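Local coordinates for protein putative Xylose isomerase (Rhodospirillum rubrum, PDB 3QXB) that is a TIM-barrel protein that binds iron(III) and manganese(II) ions and probably acts as a sugar isomerase, at residues S188-A198 with H231-W239; F101-S110 with I152-L163. One frame throughout, in Å; residues are numbered along the deposited sequence.

Interaction 1: residues S188-A198 with H231-W239; sequences SSAADAARLMA and HWMDLCQPW
Two neighbouring outer helices of the TIM barrel, 190-200 and 229-236, meet where Ala190 plugs into the second as a knob into a hole formed by His231, Trp232, Leu235 and Cys236. Its CB stands over one face of the Trp232 indole, 3.7 Å from the centroid of the five-membered ring, a CH-pi contact. The same face receives the backbone: Ala190 N is 3.2 Å from Trp232 CZ2, while Ser188 O comes to that ring's edge in its plane. Cys236 SG lies 3.1 Å from Ala190 O, with the methyls of Ala193 and Ala194 beside it. The small alanines and Cys236 allow the axes of 190-198 and 231-236 to come within 8.9 Å, at 25° to each other, as the helices cover strand 208-213 of the barrel wall; Ala193, Met197 and Cys236 all touch Leu210 there. Farther along, the selenomethionine Met197 lays its CB on a face of Trp239, 3.4 Å from CD2. A bend at chi2 (-69°) brings SE back obliquely toward the five-membered ring, a Met-aromatic contact. No direct hydrogen bond joins the segments, but the O of a water accepts from Ala191 N and lies 2.8 Å from His231 NE2, in the imidazole plane. A capping box fixes the first helix's start: Asp192 N donates to Ser189 OG at 3.0 Å, and Asp192 OD2 takes the N-H groups of both Ser188 and Ser189.

Interaction 2: residues F101-S110 with I152-L163; sequences FLAPTLELQS and IYAIARDMWIEL
The Phe101 ring takes the edge of the Trp160 indole on one face, with NE1 3.2 Å above the ring plane and over its centre, an edge-to-face pair with planes at 58°. At the edge of the phenyl ring sits the selenomethionine Met159, SE 3.7 Å from Phe101 CD1, and Leu163 CD1 approaches CZ obliquely. At the root of the side chain, Phe101 CB touches Ala156 CB at 3.8 Å. With Phe101 cut back to an alanine, the N-H edge of Trp160 would probably lose the ring face it points at, and a gap would open between Met159 and Leu163.

Nearby, Gln109 enters a hole between Ile152, Ile155, Ala156 and Met159 on helix 146-170. With its chain extended beyond CG (chi2 -178°), it carries NE2 to Phe101 O at 2.7 Å, that oxygen lying close to the plane of the Gln109 amide; a weak bond from NE2 also reaches Ile152 O, at 3.2 Å. Thr105 OG1 caps helix 106-125 through Leu108 N, and Glu107 salt-bridges Arg70 of the second subunit. In this otherwise largely apolar contact, one amide nitrogen thus holds the Phe101 carbonyl, ahead of helix 106-125, firmly and the Ile152 carbonyl only weakly.

After the first three strands of the barrel, the chain reaches 101-110, then runs along helix 106-125 and through strand 130-133 before interaction 2 closes the loop at 152-163. Helix 146-170 leads on to strand 174-177 and helix 190-200, where interaction 1 opens; it closes at 231-239 after strand 208-213. The two loops are in series, neither nested nor crossed. Each joins helices around the eight-stranded barrel, and their centres lie about 21 Å apart. They meet where helices 146-170 and 190-200 adjoin: Leu196 CD1 packs 3.5 Å from Tyr153 OH, which itself hydrogen-bonds Asp199 OD2, so the packing runs on from helix 106-125 through 146-170 and 190-200 to 229-236.

Interaction 1: residues S188-A198 with H231-W239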
loop_
_atom_site.group_PDB
_atom_site.type_symbol
_atom_site.label_atom_id
_atom_site.label_comp_id
_atom_site.label_asym_id
_atom_site.label_seq_id
_atom_site.Cartn_x
_atom_site.Cartn_y
_atom_site.Cartn_z
ATOM N N SER A 188 5.290 10.631 -16.693
ATOM C CA SER A 188 6.408 9.815 -16.361
ATOM C C SER A 188 7.690 10.586 -16.586
ATOM O O SER A 188 8.443 10.841 -15.651
ATOM C CB SER A 188 6.359 8.559 -17.240
ATOM O OG SER A 188 7.459 7.700 -16.961
ATOM N N SER A 189 7.945 10.950 -17.843
ATOM C CA SER A 189 9.148 11.719 -18.215
ATOM C C SER A 189 9.004 13.196 -17.900
ATOM O O SER A 189 7.901 13.692 -17.669
ATOM C CB SER A 189 9.433 11.576 -19.711
ATOM O OG SER A 189 8.345 12.084 -20.465
ATOM N N ALA A 190 10.129 13.891 -17.899
ATOM C CA ALA A 190 10.144 15.348 -17.794
ATOM C C ALA A 190 9.304 15.985 -18.925
ATOM O O ALA A 190 8.550 16.930 -18.663
ATOM C CB ALA A 190 11.621 15.881 -17.781
ATOM N N ALA A 191 9.376 15.430 -20.146
ATOM C CA ALA A 191 8.507 15.874 -21.250
ATOM C C ALA A 191 7.008 15.676 -20.997
ATOM O O ALA A 191 6.216 16.543 -21.337
ATOM C CB ALA A 191 8.919 15.220 -22.607
ATOM N N ASP A 192 6.606 14.543 -20.406
ATOM C CA ASP A 192 5.235 14.367 -19.948
ATOM C C ASP A 192 4.854 15.439 -18.920
ATOM O O ASP A 192 3.797 16.091 -19.015
ATOM C CB ASP A 192 5.028 13.018 -19.259
ATOM C CG ASP A 192 5.157 11.807 -20.178
ATOM O OD1 ASP A 192 5.031 11.909 -21.406
ATOM O OD2 ASP A 192 5.332 10.706 -19.625
ATOM N N ALA A 193 5.691 15.601 -17.911
ATOM C CA ALA A 193 5.393 16.579 -16.863
ATOM C C ALA A 193 5.272 18.007 -17.440
ATOM O O ALA A 193 4.360 18.742 -17.070
ATOM C CB ALA A 193 6.421 16.507 -15.735
ATOM N N ALA A 194 6.147 18.389 -18.373
ATOM C CA ALA A 194 6.040 19.722 -19.009
ATOM C C ALA A 194 4.715 19.865 -19.775
ATOM O O ALA A 194 4.085 20.916 -19.742
ATOM C CB ALA A 194 7.223 19.981 -19.934
ATOM N N ARG A 195 4.276 18.802 -20.441
ATOM C CA ARG A 195 3.047 18.856 -21.177
ATOM C C ARG A 195 1.834 19.033 -20.227
ATOM O O ARG A 195 0.968 19.846 -20.478
ATOM C CB ARG A 195 2.867 17.589 -22.024
ATOM C CG ARG A 195 1.402 17.350 -22.421
ATOM C CD ARG A 195 1.206 16.194 -23.381
ATOM N NE ARG A 195 -0.187 16.178 -23.840
ATOM C CZ ARG A 195 -0.817 15.130 -24.382
ATOM N NH1 ARG A 195 -0.221 13.947 -24.510
ATOM N NH2 ARG A 195 -2.069 15.263 -24.776
ATOM N N LEU A 196 1.769 18.239 -19.161
ATOM C CA LEU A 196 0.673 18.362 -18.211
ATOM C C LEU A 196 0.646 19.744 -17.653
ATOM O O LEU A 196 -0.399 20.351 -17.596
ATOM C CB LEU A 196 0.804 17.352 -17.063
ATOM C CG LEU A 196 -0.236 17.438 -15.926
ATOM C CD1 LEU A 196 -1.668 17.129 -16.357
ATOM C CD2 LEU A 196 0.211 16.486 -14.815
HETATM N N MSE A 197 1.808 20.255 -17.247
HETATM C CA MSE A 197 1.918 21.627 -16.695
HETATM C C MSE A 197 1.480 22.697 -17.678
HETATM O O MSE A 197 0.780 23.649 -17.287
HETATM C CB MSE A 197 3.336 21.917 -16.208
HETATM C CG MSE A 197 3.702 21.129 -14.933
HETATM SE SE MSE A 197 2.681 21.788 -13.470
HETATM C CE MSE A 197 1.597 20.346 -13.215
ATOM N N ALA A 198 1.895 22.562 -18.934
ATOM C CA ALA A 198 1.515 23.526 -19.956
ATOM C C ALA A 198 -0.005 23.494 -20.195
ATOM O O ALA A 198 -0.624 24.526 -20.385
ATOM C CB ALA A 198 2.265 23.240 -21.283
ATOM N N HIS A 231 18.080 17.434 -16.456
ATOM C CA HIS A 231 17.119 17.304 -17.549
ATOM C C HIS A 231 15.726 17.731 -17.065
ATOM O O HIS A 231 14.938 18.297 -17.815
ATOM C CB HIS A 231 17.108 15.858 -18.069
ATOM C CG HIS A 231 16.034 15.582 -19.071
ATOM N ND1 HIS A 231 16.047 16.125 -20.337
ATOM C CD2 HIS A 231 14.920 14.808 -18.997
ATOM C CE1 HIS A 231 14.968 15.722 -20.990
ATOM N NE2 HIS A 231 14.271 14.921 -20.204
ATOM N N TRP A 232 15.437 17.467 -15.792
ATOM C CA TRP A 232 14.146 17.850 -15.209
ATOM C C TRP A 232 14.087 19.378 -15.081
ATOM O O TRP A 232 13.080 19.994 -15.458
ATOM C CB TRP A 232 13.892 17.082 -13.903
ATOM C CG TRP A 232 13.314 15.746 -14.214
ATOM C CD1 TRP A 232 13.987 14.635 -14.598
ATOM C CD2 TRP A 232 11.918 15.408 -14.252
ATOM N NE1 TRP A 232 13.101 13.617 -14.865
ATOM C CE2 TRP A 232 11.825 14.071 -14.655
ATOM C CE3 TRP A 232 10.741 16.122 -13.996
ATOM C CZ2 TRP A 232 10.610 13.415 -14.784
ATOM C CZ3 TRP A 232 9.520 15.477 -14.134
ATOM C CH2 TRP A 232 9.465 14.136 -14.528
HETATM N N MSE A 233 15.162 20.003 -14.620
HETATM C CA MSE A 233 15.184 21.470 -14.578
HETATM C C MSE A 233 15.112 22.092 -15.986
HETATM O O MSE A 233 14.416 23.093 -16.182
HETATM C CB MSE A 233 16.409 21.989 -13.825
HETATM C CG MSE A 233 16.450 21.556 -12.351
HETATM SE SE MSE A 233 14.819 21.859 -11.376
HETATM C CE MSE A 233 15.380 23.314 -10.224
ATOM N N ASP A 234 15.801 21.502 -16.962
ATOM C CA ASP A 234 15.756 22.038 -18.331
ATOM C C ASP A 234 14.330 22.106 -18.886
ATOM O O ASP A 234 13.938 23.082 -19.494
ATOM C CB ASP A 234 16.634 21.226 -19.284
ATOM C CG ASP A 234 18.129 21.348 -18.966
ATOM O OD1 ASP A 234 18.534 22.348 -18.323
ATOM O OD2 ASP A 234 18.889 20.416 -19.337
ATOM N N LEU A 235 13.530 21.079 -18.647
ATOM C CA LEU A 235 12.199 21.033 -19.228
ATOM C C LEU A 235 11.094 21.549 -18.271
ATOM O O LEU A 235 10.037 21.997 -18.723
ATOM C CB LEU A 235 11.906 19.598 -19.703
ATOM C CG LEU A 235 12.770 19.035 -20.841
ATOM C CD1 LEU A 235 12.084 17.779 -21.347
ATOM C CD2 LEU A 235 13.074 20.050 -22.011
ATOM N N CYS A 236 11.326 21.477 -16.958
ATOM C CA CYS A 236 10.251 21.675 -15.961
ATOM C C CYS A 236 10.527 22.661 -14.814
ATOM O O CYS A 236 9.667 22.870 -13.992
ATOM C CB CYS A 236 9.868 20.327 -15.358
ATOM S SG CYS A 236 9.237 19.109 -16.546
ATOM N N GLN A 237 11.704 23.272 -14.757
ATOM C CA GLN A 237 12.069 24.075 -13.590
ATOM C C GLN A 237 10.987 25.035 -13.034
ATOM O O GLN A 237 10.734 24.996 -11.831
ATOM C CB GLN A 237 13.355 24.880 -13.810
ATOM C CG GLN A 237 13.673 25.716 -12.549
ATOM C CD GLN A 237 15.054 26.306 -12.504
ATOM O OE1 GLN A 237 15.802 26.265 -13.466
ATOM N NE2 GLN A 237 15.401 26.843 -11.357
ATOM N N PRO A 238 10.374 25.893 -13.884
ATOM C CA PRO A 238 9.384 26.838 -13.361
ATOM C C PRO A 238 8.239 26.186 -12.574
ATOM O O PRO A 238 7.612 26.848 -11.754
ATOM C CB PRO A 238 8.820 27.524 -14.617
ATOM C CG PRO A 238 9.736 27.214 -15.697
ATOM C CD PRO A 238 10.516 26.004 -15.343
ATOM N N TRP A 239 7.961 24.911 -12.839
ATOM C CA TRP A 239 6.843 24.234 -12.220
ATOM C C TRP A 239 7.142 23.329 -11.017
ATOM O O TRP A 239 6.219 22.851 -10.395
ATOM C CB TRP A 239 6.102 23.411 -13.263
ATOM C CG TRP A 239 5.519 24.206 -14.404
ATOM C CD1 TRP A 239 4.533 25.165 -14.355
ATOM C CD2 TRP A 239 5.891 24.084 -15.771
ATOM N NE1 TRP A 239 4.281 25.654 -15.626
ATOM C CE2 TRP A 239 5.096 24.996 -16.513
ATOM C CE3 TRP A 239 6.808 23.277 -16.451
ATOM C CZ2 TRP A 239 5.198 25.116 -17.891
ATOM C CZ3 TRP A 239 6.908 23.402 -17.840
ATOM C CH2 TRP A 239 6.116 24.321 -18.539
HETATM O O HOH W 1 11.952 13.806 -21.212
#

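Interaction 2: residues F101-S110 with I152-L163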
loop_
_atom_site.group_PDB
_atom_site.type_symbol
_atom_site.label_atom_id
_atom_site.label_comp_id
_atom_site.label_asym_id
_atom_site.label_seq_id
_atom_site.Cartn_x
_atom_site.Cartn_y
_atom_site.Cartn_z
ATOM N N PHE A 101 -7.256 8.618 -11.854
ATOM C CA PHE A 101 -7.623 9.462 -12.975
ATOM C C PHE A 101 -7.358 8.878 -14.346
ATOM O O PHE A 101 -7.969 9.314 -15.337
ATOM C CB PHE A 101 -6.969 10.843 -12.854
ATOM C CG PHE A 101 -7.392 11.595 -11.623
ATOM C CD1 PHE A 101 -8.608 12.302 -11.628
ATOM C CD2 PHE A 101 -6.624 11.543 -10.439
ATOM C CE1 PHE A 101 -9.018 12.996 -10.511
ATOM C CE2 PHE A 101 -7.027 12.207 -9.302
ATOM C CZ PHE A 101 -8.224 12.946 -9.329
ATOM N N LEU A 102 -6.496 7.876 -14.424
ATOM C CA LEU A 102 -6.229 7.221 -15.735
ATOM C C LEU A 102 -6.862 5.813 -15.864
ATOM O O LEU A 102 -6.610 5.075 -16.834
ATOM C CB LEU A 102 -4.737 7.216 -16.023
ATOM C CG LEU A 102 -4.057 8.590 -15.987
ATOM C CD1 LEU A 102 -2.562 8.483 -16.315
ATOM C CD2 LEU A 102 -4.683 9.616 -16.920
ATOM N N ALA A 103 -7.742 5.479 -14.917
ATOM C CA ALA A 103 -8.399 4.181 -14.883
ATOM C C ALA A 103 -9.236 3.894 -16.154
ATOM O O ALA A 103 -9.638 4.802 -16.867
ATOM C CB ALA A 103 -9.290 4.077 -13.593
ATOM N N PRO A 104 -9.520 2.617 -16.427
ATOM C CA PRO A 104 -10.111 2.273 -17.717
ATOM C C PRO A 104 -11.644 2.448 -17.841
ATOM O O PRO A 104 -12.163 2.281 -18.923
ATOM C CB PRO A 104 -9.707 0.804 -17.899
ATOM C CG PRO A 104 -9.627 0.282 -16.449
ATOM C CD PRO A 104 -8.981 1.448 -15.732
ATOM N N THR A 105 -12.358 2.794 -16.771
ATOM C CA THR A 105 -13.777 3.159 -16.879
ATOM C C THR A 105 -13.977 4.526 -16.272
ATOM O O THR A 105 -13.188 4.954 -15.382
ATOM C CB THR A 105 -14.711 2.187 -16.160
ATOM O OG1 THR A 105 -14.570 2.365 -14.741
ATOM C CG2 THR A 105 -14.435 0.671 -16.584
ATOM N N LEU A 106 -15.006 5.231 -16.750
ATOM C CA LEU A 106 -15.314 6.563 -16.224
ATOM C C LEU A 106 -15.688 6.454 -14.741
ATOM O O LEU A 106 -15.364 7.334 -13.985
ATOM C CB LEU A 106 -16.447 7.250 -16.996
ATOM C CG LEU A 106 -16.808 8.690 -16.579
ATOM C CD1 LEU A 106 -15.588 9.655 -16.737
ATOM C CD2 LEU A 106 -18.028 9.211 -17.339
ATOM N N GLU A 107 -16.376 5.392 -14.338
ATOM C CA GLU A 107 -16.704 5.226 -12.912
ATOM C C GLU A 107 -15.453 5.130 -12.036
ATOM O O GLU A 107 -15.399 5.716 -10.952
ATOM C CB GLU A 107 -17.588 3.988 -12.686
ATOM C CG GLU A 107 -19.071 4.264 -12.843
ATOM C CD GLU A 107 -19.957 3.067 -12.461
ATOM O OE1 GLU A 107 -19.502 2.064 -11.871
ATOM O OE2 GLU A 107 -21.133 3.130 -12.791
ATOM N N LEU A 108 -14.438 4.386 -12.485
ATOM C CA LEU A 108 -13.167 4.295 -11.743
ATOM C C LEU A 108 -12.448 5.630 -11.757
ATOM O O LEU A 108 -11.908 6.049 -10.733
ATOM C CB LEU A 108 -12.256 3.170 -12.266
ATOM C CG LEU A 108 -12.662 1.725 -11.967
ATOM C CD1 LEU A 108 -11.888 0.727 -12.887
ATOM C CD2 LEU A 108 -12.436 1.373 -10.480
ATOM N N GLN A 109 -12.479 6.353 -12.883
ATOM C CA GLN A 109 -11.909 7.720 -12.908
ATOM C C GLN A 109 -12.642 8.600 -11.909
ATOM O O GLN A 109 -12.040 9.378 -11.227
ATOM C CB GLN A 109 -11.960 8.350 -14.304
ATOM C CG GLN A 109 -11.060 7.701 -15.335
ATOM C CD GLN A 109 -11.156 8.406 -16.637
ATOM O OE1 GLN A 109 -12.088 8.149 -17.408
ATOM N NE2 GLN A 109 -10.243 9.381 -16.871
ATOM N N SER A 110 -13.968 8.498 -11.848
ATOM C CA SER A 110 -14.761 9.300 -10.903
ATOM C C SER A 110 -14.495 8.963 -9.457
ATOM O O SER A 110 -14.603 9.847 -8.596
ATOM C CB SER A 110 -16.258 9.205 -11.186
ATOM O OG SER A 110 -16.502 9.677 -12.481
ATOM N N ILE A 152 -8.584 9.208 -22.186
ATOM C CA ILE A 152 -8.628 9.089 -20.719
ATOM C C ILE A 152 -7.980 10.304 -20.083
ATOM O O ILE A 152 -8.502 10.890 -19.110
ATOM C CB ILE A 152 -8.002 7.751 -20.269
ATOM C CG1 ILE A 152 -8.850 6.593 -20.795
ATOM C CG2 ILE A 152 -7.875 7.656 -18.772
ATOM C CD1 ILE A 152 -8.164 5.240 -20.615
ATOM N N TYR A 153 -6.875 10.726 -20.681
ATOM C CA TYR A 153 -6.168 11.892 -20.229
ATOM C C TYR A 153 -7.013 13.172 -20.352
ATOM O O TYR A 153 -6.986 14.014 -19.453
ATOM C CB TYR A 153 -4.838 12.039 -20.988
ATOM C CG TYR A 153 -4.163 13.331 -20.662
ATOM C CD1 TYR A 153 -3.742 13.605 -19.369
ATOM C CD2 TYR A 153 -4.003 14.290 -21.613
ATOM C CE1 TYR A 153 -3.153 14.824 -19.048
ATOM C CE2 TYR A 153 -3.423 15.515 -21.309
ATOM C CZ TYR A 153 -3.006 15.774 -20.025
ATOM O OH TYR A 153 -2.418 16.984 -19.783
ATOM N N ALA A 154 -7.798 13.330 -21.427
ATOM C CA ALA A 154 -8.538 14.572 -21.580
ATOM C C ALA A 154 -9.581 14.701 -20.442
ATOM O O ALA A 154 -9.824 15.783 -19.905
ATOM C CB ALA A 154 -9.214 14.653 -22.963
ATOM N N ILE A 155 -10.140 13.565 -20.052
ATOM C CA ILE A 155 -11.077 13.534 -18.944
ATOM C C ILE A 155 -10.343 13.839 -17.645
ATOM O O ILE A 155 -10.829 14.607 -16.825
ATOM C CB ILE A 155 -11.804 12.199 -18.908
ATOM C CG1 ILE A 155 -12.789 12.147 -20.094
ATOM C CG2 ILE A 155 -12.500 11.979 -17.525
ATOM C CD1 ILE A 155 -13.137 10.740 -20.577
ATOM N N ALA A 156 -9.173 13.232 -17.458
ATOM C CA ALA A 156 -8.419 13.399 -16.240
ATOM C C ALA A 156 -8.085 14.867 -16.046
ATOM O O ALA A 156 -8.248 15.391 -14.968
ATOM C CB ALA A 156 -7.170 12.568 -16.259
ATOM N N ARG A 157 -7.579 15.509 -17.102
ATOM C CA ARG A 157 -7.200 16.932 -17.078
ATOM C C ARG A 157 -8.388 17.828 -16.696
ATOM O O ARG A 157 -8.260 18.712 -15.852
ATOM C CB ARG A 157 -6.585 17.342 -18.442
ATOM C CG ARG A 157 -6.919 18.752 -18.947
ATOM C CD ARG A 157 -6.213 19.048 -20.283
ATOM N NE ARG A 157 -6.856 18.423 -21.444
ATOM C CZ ARG A 157 -6.224 18.039 -22.547
ATOM N NH1 ARG A 157 -4.923 18.192 -22.648
ATOM N NH2 ARG A 157 -6.889 17.464 -23.543
ATOM N N ASP A 158 -9.550 17.568 -17.284
ATOM C CA ASP A 158 -10.746 18.310 -16.950
ATOM C C ASP A 158 -11.101 18.070 -15.474
ATOM O O ASP A 158 -11.496 18.981 -14.790
ATOM C CB ASP A 158 -11.926 17.941 -17.863
ATOM C CG ASP A 158 -11.755 18.458 -19.291
ATOM O OD1 ASP A 158 -10.902 19.372 -19.522
ATOM O OD2 ASP A 158 -12.466 17.934 -20.186
HETATM N N MSE A 159 -10.913 16.860 -14.982
HETATM C CA MSE A 159 -11.155 16.592 -13.559
HETATM C C MSE A 159 -10.280 17.448 -12.644
HETATM O O MSE A 159 -10.754 17.935 -11.611
HETATM C CB MSE A 159 -10.945 15.136 -13.243
HETATM C CG MSE A 159 -12.082 14.266 -13.757
HETATM SE SE MSE A 159 -11.880 12.439 -13.326
HETATM C CE MSE A 159 -13.541 11.860 -13.924
ATOM N N TRP A 160 -8.992 17.589 -12.984
ATOM C CA TRP A 160 -8.072 18.298 -12.112
ATOM C C TRP A 160 -8.386 19.780 -12.104
ATOM O O TRP A 160 -8.168 20.453 -11.100
ATOM C CB TRP A 160 -6.596 18.051 -12.475
ATOM C CG TRP A 160 -6.064 16.791 -11.805
ATOM C CD1 TRP A 160 -6.400 15.520 -12.097
ATOM C CD2 TRP A 160 -5.142 16.722 -10.717
ATOM N NE1 TRP A 160 -5.747 14.643 -11.264
ATOM C CE2 TRP A 160 -4.979 15.356 -10.393
ATOM C CE3 TRP A 160 -4.458 17.674 -9.960
ATOM C CZ2 TRP A 160 -4.121 14.926 -9.390
ATOM C CZ3 TRP A 160 -3.625 17.246 -8.956
ATOM C CH2 TRP A 160 -3.469 15.881 -8.674
ATOM N N ILE A 161 -8.888 20.285 -13.222
ATOM C CA ILE A 161 -9.364 21.654 -13.284
ATOM C C ILE A 161 -10.479 21.904 -12.298
ATOM O O ILE A 161 -10.416 22.852 -11.526
ATOM C CB ILE A 161 -9.769 22.036 -14.741
ATOM C CG1 ILE A 161 -8.488 22.069 -15.589
ATOM C CG2 ILE A 161 -10.575 23.327 -14.762
ATOM C CD1 ILE A 161 -8.743 22.061 -17.090
ATOM N N GLU A 162 -11.490 21.051 -12.323
ATOM C CA GLU A 162 -12.609 21.136 -11.382
ATOM C C GLU A 162 -12.165 21.016 -9.902
ATOM O O GLU A 162 -12.686 21.701 -9.020
ATOM C CB GLU A 162 -13.588 20.007 -11.680
ATOM C CG GLU A 162 -15.002 20.346 -11.362
ATOM C CD GLU A 162 -16.038 19.308 -11.814
ATOM O OE1 GLU A 162 -15.784 18.431 -12.659
ATOM O OE2 GLU A 162 -17.160 19.406 -11.306
ATOM N N LEU A 163 -11.243 20.086 -9.669
ATOM C CA LEU A 163 -10.704 19.841 -8.341
ATOM C C LEU A 163 -9.850 21.030 -7.854
ATOM O O LEU A 163 -9.888 21.349 -6.682
ATOM C CB LEU A 163 -9.918 18.544 -8.302
ATOM C CG LEU A 163 -10.760 17.267 -8.298
ATOM C CD1 LEU A 163 -9.851 16.070 -8.634
ATOM C CD2 LEU A 163 -11.439 17.111 -6.975
#